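Local coordinates for ABC transporter substrate-binding protein (Rhizobium radiobacter, PDB 6TFX), which binds the mannityl-opine mannopinic acid as a solute-binding protein that delivers its ligand to an ABC importer, at residues V242-P247 against G285-R290; Q279-R284 against P456-L461; S344-I349 against I381-A386. All coordinates share one frame; numbering follows the deposited sequence. Where two conformers were deposited one is given.

In the fold
All three interactions gather on one mixed sheet, in which strand 454-467 pairs antiparallel with both 240-255 and 289-291, while 240-255 also pairs with 381-386. Along the chain, interaction 1 closes before interaction 3 opens, and interaction 3 is nested inside the long loop closed by interaction 2. The centres of interactions 1 and 2 lie about 10 Å apart, those of 2 and 3 about 11 Å, and those of 1 and 3 about 18 Å. Helices 277-284 and 340-353 therefore pack against neighbouring parts of a single sheet. Interactions 2 and 3 both touch the bound opine, gripping its sugar end and its glutamate end, whereas interaction 1 is structural packing beside the pocket.

Interaction 1 (V242-P247 against G285-R290); sequences VDTIEP and GERVNR
T244 on the strand and V288 in the loop lie nearest each other, their CA atoms 6.9 Å apart, so the two backbones stay well separated and only side chains fill the interval. T244 is directed at the loop. Its methyl CG2 sits beside its own backbone N (the hydroxyl has chi1 59°), and this methyl carries the contact: it meets CG2 of V288 at 3.8 Å. A second neighbour is R287, whose arm runs extended from CG to NE, with CG opposite the backbone N (chi1 -180°). The arm crosses T244 at about a right angle, bringing NE to 4.0 Å from CG2 of T244, while NH2 ends 4.0 Å from the carbonyl O of V242. That last distance is loose, so the guanidinium comes obliquely against the strand without a direct bond to it. R287 and V242 also share L231 of helix 228-235 as a neighbour. Within the loop, G285 O is gripped twice by N289, through its backbone N at 3.0 Å and through ND2 at 2.9 Å, the latter lying on a lone pair. This double hold fixes the turn from helix 277-284 into strand 289-291. The arrangement is a helix-to-strand connection packed, across the partner strand 454-467 that both strands share, against strand 240-255 in the sheet of a periplasmic binding protein fold.

Interaction 2 (Q279-R284 against P456-L461); sequences QIAKYR and PLTENL. With N72 ((2~{R})-2-[[(3~{R},4~{R},5~{S})-3,4,5,6-tetrakis(oxidanyl)-2-oxidanylidene-hexyl]amino]pentanedioic acid), chain C.
T458 is directed at the helix, and its CG2 settles over the helix backbone between I280 and A281. CG2 of T458 lies 3.8 Å from CG2 of I280, the two side chains slanting across one another, and 3.7 Å from the backbone N of A281. The segments run nearly alongside, 30° apart, with the helix axis 8.2 Å from the strand. A chi1 of 50° places OG1 of T458 where it can reach an ordered water, 2.6 Å away, while CG2 keeps the apolar contact. One helical turn on from I280, R284 stretches over the same strand with a bend at chi3, which presents NH1 at the edge of its guanidinium to two acceptors. The water lies in the guanidinium plane and accepts from NH1 of R284; hydroxyl OAB of the opine lies near that plane, 2.8 Å from NH1, with an N-H...O angle of 150°. N460 completes the group: its ND2 donates a hydrogen bond to the same water at 2.7 Å, while OD1 accepts from hydroxyl OAM of the opine at 3.1 Å. The amide is thus held by both of its ends, which settles its rotation. NH2 of R284 is bonded to G341 O, a second-shell hold on the guanidinium. Because NH1 of R284 and ND2 of N460 are both donors, the water accepting from each joins them where they could not bond directly, and the arginine's charge would probably polarise the neutral sugar hydroxyl it holds.

Interaction 3 (S344-I349 against I381-A386); sequences SLAQLI and IVLYGA. With N72 ((2~{R})-2-[[(3~{R},4~{R},5~{S})-3,4,5,6-tetrakis(oxidanyl)-2-oxidanylidene-hexyl]amino]pentanedioic acid), chain C.
CG of L383 stands opposite its backbone N (chi1 171°), and a chi2 of 62° then swings CD2 onto the helix, where it meets L345 and A346. L345 has much the same pair of torsions. The two leucines meet at an oblique angle, CG of L345 lying 4.0 Å from CD2 of L383. The same methyl rests on A346: CD2 of L383 is 3.8 Å from CB of A346 and 3.6 Å from its N. I349 has two conformers; in one of them its CD1 meets L383 tip to tip, a contact less certain for that reason. L383 alone supplies the strand's side of the contact, against L345, A346 and I349, and the side chains that meet are wholly apolar. The residues following it serve the ligand instead. The ring of Y384 does not touch the helix segment, and OH of Y384 donates to carboxylate oxygen OE2 of the opine at 2.6 Å, that oxygen lying at the ring edge and in its plane. R375 is a second partner of the hydroxyl. G385, with no side chain, lets the opine lie close to the strand backbone, its carbonyl O coming within 2.8 Å of OAE of the opine. In the fold, segment 344-349 of helix 340-353 runs at 132° to strand 381-386, while L345 also meets I280 of helix 277-284. L457 of strand 454-467 touches both L345 and L383, and on the sheet strand 381-386 pairs with 240-255.

Interaction 1 (V242-P247 against G285-R290)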
# COMPACT_ATOMS: atom_id res chain seq x y z
N VAL A 242 -12.56 18.10 -0.33
CA VAL A 242 -12.27 16.70 -0.62
C VAL A 242 -10.85 16.64 -1.19
O VAL A 242 -10.53 17.35 -2.15
CB VAL A 242 -13.31 15.99 -1.52
CG1 VAL A 242 -12.86 14.55 -1.82
CG2 VAL A 242 -14.68 15.97 -0.86
N ASP A 243 -10.00 15.83 -0.56
CA ASP A 243 -8.63 15.62 -1.03
C ASP A 243 -8.60 14.30 -1.79
O ASP A 243 -9.09 13.29 -1.27
CB ASP A 243 -7.65 15.53 0.16
CG ASP A 243 -7.42 16.87 0.84
OD1 ASP A 243 -7.16 17.88 0.12
OD2 ASP A 243 -7.51 16.93 2.08
N THR A 244 -8.05 14.31 -3.02
CA THR A 244 -7.85 13.08 -3.81
C THR A 244 -6.35 12.90 -3.75
O THR A 244 -5.60 13.81 -4.12
CB THR A 244 -8.44 13.18 -5.22
OG1 THR A 244 -7.84 14.28 -5.91
CG2 THR A 244 -9.97 13.33 -5.20
N ILE A 245 -5.91 11.76 -3.18
CA ILE A 245 -4.51 11.52 -2.79
C ILE A 245 -3.80 10.49 -3.64
O ILE A 245 -4.28 9.36 -3.78
CB ILE A 245 -4.45 11.13 -1.27
CG1 ILE A 245 -5.41 11.99 -0.40
CG2 ILE A 245 -3.00 11.15 -0.72
CD1 ILE A 245 -5.56 11.58 1.06
N GLU A 246 -2.64 10.88 -4.18
CA GLU A 246 -1.79 9.93 -4.89
C GLU A 246 -1.04 9.07 -3.85
O GLU A 246 -0.90 9.47 -2.69
CB GLU A 246 -0.77 10.69 -5.73
CG GLU A 246 -1.39 11.35 -6.94
CD GLU A 246 -0.48 12.27 -7.73
OE1 GLU A 246 0.74 11.98 -7.82
OE2 GLU A 246 -0.99 13.27 -8.28
N PRO A 247 -0.53 7.88 -4.22
CA PRO A 247 -0.62 7.28 -5.56
C PRO A 247 -1.97 6.58 -5.75
O PRO A 247 -2.65 6.18 -4.78
CB PRO A 247 0.52 6.26 -5.56
CG PRO A 247 0.70 5.85 -4.15
CD PRO A 247 0.26 7.04 -3.30
N GLY A 285 -16.37 7.39 -11.73
CA GLY A 285 -15.98 8.78 -12.00
C GLY A 285 -14.52 8.90 -12.37
O GLY A 285 -13.64 8.38 -11.66
N GLU A 286 -14.26 9.64 -13.46
CA GLU A 286 -12.92 9.78 -14.04
C GLU A 286 -11.95 10.69 -13.27
O GLU A 286 -10.75 10.64 -13.56
CB GLU A 286 -13.00 10.22 -15.52
CG GLU A 286 -12.90 9.05 -16.48
CD GLU A 286 -14.18 8.57 -17.13
OE1 GLU A 286 -15.28 8.93 -16.66
OE2 GLU A 286 -14.08 7.81 -18.12
N ARG A 287 -12.43 11.48 -12.30
CA ARG A 287 -11.52 12.32 -11.49
C ARG A 287 -10.67 11.44 -10.54
O ARG A 287 -9.48 11.70 -10.30
CB ARG A 287 -12.34 13.33 -10.67
CG ARG A 287 -11.50 14.26 -9.80
CD ARG A 287 -12.37 15.17 -8.96
NE ARG A 287 -11.60 15.84 -7.91
CZ ARG A 287 -12.12 16.60 -6.96
NH1 ARG A 287 -13.43 16.80 -6.90
NH2 ARG A 287 -11.34 17.17 -6.05
N VAL A 288 -11.30 10.38 -10.01
CA VAL A 288 -10.66 9.51 -9.03
C VAL A 288 -10.23 8.17 -9.60
O VAL A 288 -9.25 7.59 -9.12
CB VAL A 288 -11.67 9.32 -7.86
CG1 VAL A 288 -11.30 8.17 -6.93
CG2 VAL A 288 -11.86 10.63 -7.10
N ASN A 289 -10.95 7.69 -10.63
CA ASN A 289 -10.76 6.34 -11.18
C ASN A 289 -10.35 6.33 -12.63
O ASN A 289 -10.87 7.10 -13.43
CB ASN A 289 -12.09 5.59 -11.08
CG ASN A 289 -12.65 5.62 -9.68
OD1 ASN A 289 -12.33 4.77 -8.86
ND2 ASN A 289 -13.49 6.62 -9.38
N ARG A 290 -9.48 5.38 -12.99
CA ARG A 290 -9.08 5.25 -14.39
C ARG A 290 -8.85 3.79 -14.71
O ARG A 290 -8.27 3.08 -13.89
CB ARG A 290 -7.78 6.03 -14.69
CG ARG A 290 -7.89 7.55 -14.66
CD ARG A 290 -8.69 8.15 -15.81
NE ARG A 290 -9.07 9.54 -15.54
CZ ARG A 290 -8.31 10.59 -15.84
NH1 ARG A 290 -7.14 10.43 -16.44
NH2 ARG A 290 -8.73 11.82 -15.55

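Interaction 2 (Q279-R284 against P456-L461)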
# COMPACT_ATOMS: atom_id res chain seq x y z
N GLN A 279 -15.85 0.81 -18.22
CA GLN A 279 -17.21 1.06 -17.71
C GLN A 279 -17.23 1.27 -16.19
O GLN A 279 -18.01 2.09 -15.69
CB GLN A 279 -18.18 -0.04 -18.16
CG GLN A 279 -18.39 -0.04 -19.69
CD GLN A 279 -19.34 1.01 -20.26
OE1 GLN A 279 -19.88 1.86 -19.54
NE2 GLN A 279 -19.55 0.97 -21.57
N ILE A 280 -16.34 0.56 -15.44
CA ILE A 280 -16.26 0.77 -13.99
C ILE A 280 -15.75 2.20 -13.73
O ILE A 280 -16.28 2.91 -12.86
CB ILE A 280 -15.33 -0.28 -13.32
CG1 ILE A 280 -15.96 -1.68 -13.44
CG2 ILE A 280 -15.02 0.09 -11.84
CD1 ILE A 280 -14.96 -2.83 -13.13
N ALA A 281 -14.73 2.63 -14.50
CA ALA A 281 -14.15 3.98 -14.35
C ALA A 281 -15.18 5.06 -14.68
O ALA A 281 -15.29 6.04 -13.95
CB ALA A 281 -12.92 4.12 -15.25
N LYS A 282 -15.98 4.86 -15.75
CA LYS A 282 -17.03 5.83 -16.14
C LYS A 282 -18.09 5.93 -15.05
O LYS A 282 -18.50 7.03 -14.69
CB LYS A 282 -17.69 5.42 -17.47
CG LYS A 282 -17.18 6.20 -18.67
CD LYS A 282 -18.11 6.10 -19.88
CE LYS A 282 -17.82 4.93 -20.79
NZ LYS A 282 -16.62 5.16 -21.65
N TYR A 283 -18.50 4.78 -14.50
CA TYR A 283 -19.52 4.72 -13.44
C TYR A 283 -19.02 5.38 -12.15
O TYR A 283 -19.73 6.22 -11.57
CB TYR A 283 -19.92 3.26 -13.16
CG TYR A 283 -20.79 3.09 -11.93
CD1 TYR A 283 -22.12 3.49 -11.94
CD2 TYR A 283 -20.28 2.54 -10.76
CE1 TYR A 283 -22.91 3.40 -10.80
CE2 TYR A 283 -21.06 2.44 -9.61
CZ TYR A 283 -22.39 2.84 -9.64
OH TYR A 283 -23.19 2.71 -8.53
N ARG A 284 -17.82 4.98 -11.69
CA ARG A 284 -17.26 5.52 -10.44
C ARG A 284 -16.84 6.98 -10.55
O ARG A 284 -16.96 7.71 -9.57
CB ARG A 284 -16.10 4.67 -9.93
CG ARG A 284 -16.58 3.33 -9.39
CD ARG A 284 -15.43 2.49 -8.86
NE ARG A 284 -15.89 1.65 -7.77
CZ ARG A 284 -15.10 0.97 -6.93
NH1 ARG A 284 -13.78 1.00 -7.09
NH2 ARG A 284 -15.62 0.27 -5.93
N PRO A 456 -6.38 -6.51 -15.13
CA PRO A 456 -6.42 -5.19 -14.49
C PRO A 456 -7.80 -4.60 -14.54
O PRO A 456 -8.56 -4.80 -15.51
CB PRO A 456 -5.47 -4.34 -15.34
CG PRO A 456 -5.43 -5.00 -16.66
CD PRO A 456 -5.69 -6.48 -16.44
N LEU A 457 -8.13 -3.86 -13.49
CA LEU A 457 -9.42 -3.19 -13.45
C LEU A 457 -9.10 -1.71 -13.48
O LEU A 457 -8.43 -1.26 -14.40
CB LEU A 457 -10.22 -3.63 -12.21
CG LEU A 457 -10.36 -5.16 -12.07
CD1 LEU A 457 -11.03 -5.50 -10.82
CD2 LEU A 457 -11.07 -5.75 -13.24
N THR A 458 -9.54 -0.97 -12.49
CA THR A 458 -9.27 0.46 -12.42
C THR A 458 -8.20 0.70 -11.35
O THR A 458 -7.97 -0.16 -10.48
CB THR A 458 -10.55 1.18 -11.96
OG1 THR A 458 -11.05 0.50 -10.78
CG2 THR A 458 -11.60 1.24 -13.05
N GLU A 459 -7.59 1.91 -11.37
CA GLU A 459 -6.74 2.37 -10.28
C GLU A 459 -7.52 3.56 -9.70
O GLU A 459 -8.21 4.26 -10.46
CB GLU A 459 -5.31 2.76 -10.71
CG GLU A 459 -5.23 3.91 -11.70
CD GLU A 459 -3.84 4.16 -12.27
OE1 GLU A 459 -2.90 3.40 -11.93
OE2 GLU A 459 -3.71 5.09 -13.09
N ASN A 460 -7.46 3.75 -8.37
CA ASN A 460 -8.19 4.87 -7.78
C ASN A 460 -7.30 5.69 -6.83
O ASN A 460 -6.55 5.13 -6.01
CB ASN A 460 -9.41 4.37 -6.97
CG ASN A 460 -9.20 3.03 -6.29
OD1 ASN A 460 -8.41 2.87 -5.33
ND2 ASN A 460 -9.86 2.04 -6.82
N LEU A 461 -7.43 7.01 -6.89
CA LEU A 461 -6.74 7.86 -5.94
C LEU A 461 -7.45 7.67 -4.58
O LEU A 461 -8.62 7.25 -4.56
CB LEU A 461 -6.91 9.34 -6.36
CG LEU A 461 -6.23 9.70 -7.66
CD1 LEU A 461 -6.64 11.10 -8.10
CD2 LEU A 461 -4.71 9.63 -7.50
OAB N72 C . -12.36 0.32 -4.75
CAF N72 C . -11.05 -0.26 -4.61
CAG N72 C . -10.49 -0.40 -3.16
OAC N72 C . -11.18 0.37 -2.23
CAH N72 C . -8.96 -0.40 -3.16
OAM N72 C . -8.23 0.01 -4.25
CAI N72 C . -7.92 0.18 -2.21
OAD N72 C . -8.41 1.35 -1.60
CAJ N72 C . -7.30 -0.88 -1.33
OAE N72 C . -7.30 -2.07 -1.74
CAK N72 C . -6.73 -0.50 0.07
N N72 C . -5.29 -0.61 0.09
CA N72 C . -4.63 -1.55 0.90
C N72 C . -5.43 -2.66 1.53
O N72 C . -5.72 -3.86 1.15
CB N72 C . -3.31 -1.97 0.23
CG N72 C . -2.68 -3.32 0.59
CD N72 C . -1.16 -3.33 0.44
OE1 N72 C . -0.46 -2.28 0.60
OE2 N72 C . -0.60 -4.42 0.16
OXT N72 C . -5.74 -2.16 2.63
O HOH W 1 -11.70 2.17 -8.84

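Interaction 3 (S344-I349 against I381-A386)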
# COMPACT_ATOMS: atom_id res chain seq x y z
N SER A 344 -17.68 -3.21 -2.93
CA SER A 344 -18.49 -2.66 -4.02
C SER A 344 -17.85 -2.99 -5.38
O SER A 344 -18.57 -3.37 -6.30
CB SER A 344 -18.71 -1.16 -3.85
OG SER A 344 -17.46 -0.49 -3.85
N LEU A 345 -16.51 -2.94 -5.47
CA LEU A 345 -15.84 -3.31 -6.73
C LEU A 345 -16.12 -4.79 -7.07
O LEU A 345 -16.45 -5.10 -8.22
CB LEU A 345 -14.32 -3.06 -6.64
CG LEU A 345 -13.53 -3.32 -7.94
CD1 LEU A 345 -14.09 -2.53 -9.15
CD2 LEU A 345 -12.10 -2.94 -7.75
N ALA A 346 -16.03 -5.69 -6.07
CA ALA A 346 -16.30 -7.11 -6.33
C ALA A 346 -17.75 -7.31 -6.81
O ALA A 346 -18.01 -8.13 -7.68
CB ALA A 346 -16.04 -7.93 -5.05
N GLN A 347 -18.69 -6.52 -6.25
CA GLN A 347 -20.09 -6.59 -6.68
C GLN A 347 -20.25 -6.10 -8.12
O GLN A 347 -21.06 -6.65 -8.87
CB GLN A 347 -20.99 -5.79 -5.73
CG GLN A 347 -21.18 -6.54 -4.41
CD GLN A 347 -21.67 -5.66 -3.30
OE1 GLN A 347 -21.88 -4.45 -3.46
NE2 GLN A 347 -21.84 -6.25 -2.12
N LEU A 348 -19.49 -5.08 -8.52
CA LEU A 348 -19.56 -4.59 -9.92
C LEU A 348 -19.05 -5.67 -10.87
O LEU A 348 -19.67 -5.92 -11.92
CB LEU A 348 -18.73 -3.33 -10.11
CG LEU A 348 -19.28 -2.07 -9.40
CD1 LEU A 348 -18.33 -0.91 -9.61
CD2 LEU A 348 -20.68 -1.67 -9.94
N ILE A 349 -17.91 -6.31 -10.53
CA ILE A 349 -17.31 -7.40 -11.33
C ILE A 349 -18.30 -8.59 -11.40
O ILE A 349 -18.50 -9.15 -12.49
CB ILE A 349 -15.95 -7.85 -10.76
CG1 ILE A 349 -14.94 -6.68 -10.68
CG2 ILE A 349 -15.38 -9.06 -11.53
CD1 ILE A 349 -13.84 -6.97 -9.71
N ILE A 381 -9.30 -16.77 -6.89
CA ILE A 381 -9.09 -15.48 -7.54
C ILE A 381 -9.04 -14.49 -6.39
O ILE A 381 -9.80 -14.63 -5.45
CB ILE A 381 -10.23 -15.12 -8.51
CG1 ILE A 381 -10.37 -16.19 -9.62
CG2 ILE A 381 -9.97 -13.71 -9.15
CD1 ILE A 381 -11.75 -16.00 -10.48
N VAL A 382 -8.16 -13.50 -6.48
CA VAL A 382 -8.01 -12.49 -5.43
C VAL A 382 -8.15 -11.11 -6.04
O VAL A 382 -7.37 -10.76 -6.92
CB VAL A 382 -6.61 -12.65 -4.73
CG1 VAL A 382 -6.37 -11.51 -3.74
CG2 VAL A 382 -6.48 -14.02 -4.03
N LEU A 383 -9.13 -10.33 -5.58
CA LEU A 383 -9.30 -8.95 -6.04
C LEU A 383 -8.49 -8.12 -5.01
O LEU A 383 -8.92 -7.95 -3.86
CB LEU A 383 -10.80 -8.56 -6.02
CG LEU A 383 -11.07 -7.07 -6.28
CD1 LEU A 383 -10.58 -6.67 -7.66
CD2 LEU A 383 -12.55 -6.75 -6.09
N TYR A 384 -7.32 -7.61 -5.44
CA TYR A 384 -6.41 -6.90 -4.55
C TYR A 384 -6.16 -5.52 -5.17
O TYR A 384 -6.01 -5.40 -6.39
CB TYR A 384 -5.08 -7.67 -4.50
CG TYR A 384 -4.23 -7.38 -3.28
CD1 TYR A 384 -4.43 -8.08 -2.09
CD2 TYR A 384 -3.23 -6.40 -3.32
CE1 TYR A 384 -3.64 -7.83 -0.97
CE2 TYR A 384 -2.45 -6.13 -2.19
CZ TYR A 384 -2.68 -6.82 -1.01
OH TYR A 384 -1.89 -6.64 0.09
N GLY A 385 -6.07 -4.50 -4.33
CA GLY A 385 -5.82 -3.14 -4.83
C GLY A 385 -4.67 -2.53 -4.07
O GLY A 385 -4.72 -2.45 -2.83
N ALA A 386 -3.62 -2.10 -4.78
CA ALA A 386 -2.46 -1.54 -4.07
C ALA A 386 -1.60 -0.74 -5.03
O ALA A 386 -1.70 -0.89 -6.25
CB ALA A 386 -1.60 -2.66 -3.51
OAB N72 C . -12.36 0.32 -4.75
CAF N72 C . -11.05 -0.26 -4.61
CAG N72 C . -10.49 -0.40 -3.16
OAC N72 C . -11.18 0.37 -2.23
CAH N72 C . -8.96 -0.40 -3.16
OAM N72 C . -8.23 0.01 -4.25
CAI N72 C . -7.92 0.18 -2.21
OAD N72 C . -8.41 1.35 -1.60
CAJ N72 C . -7.30 -0.88 -1.33
OAE N72 C . -7.30 -2.07 -1.74
CAK N72 C . -6.73 -0.50 0.07
N N72 C . -5.29 -0.61 0.09
CA N72 C . -4.63 -1.55 0.90
C N72 C . -5.43 -2.66 1.53
O N72 C . -5.72 -3.86 1.15
CB N72 C . -3.31 -1.97 0.23
CG N72 C . -2.68 -3.32 0.59
CD N72 C . -1.16 -3.33 0.44
OE1 N72 C . -0.46 -2.28 0.60
OE2 N72 C . -0.60 -4.42 0.16
OXT N72 C . -5.74 -2.16 2.63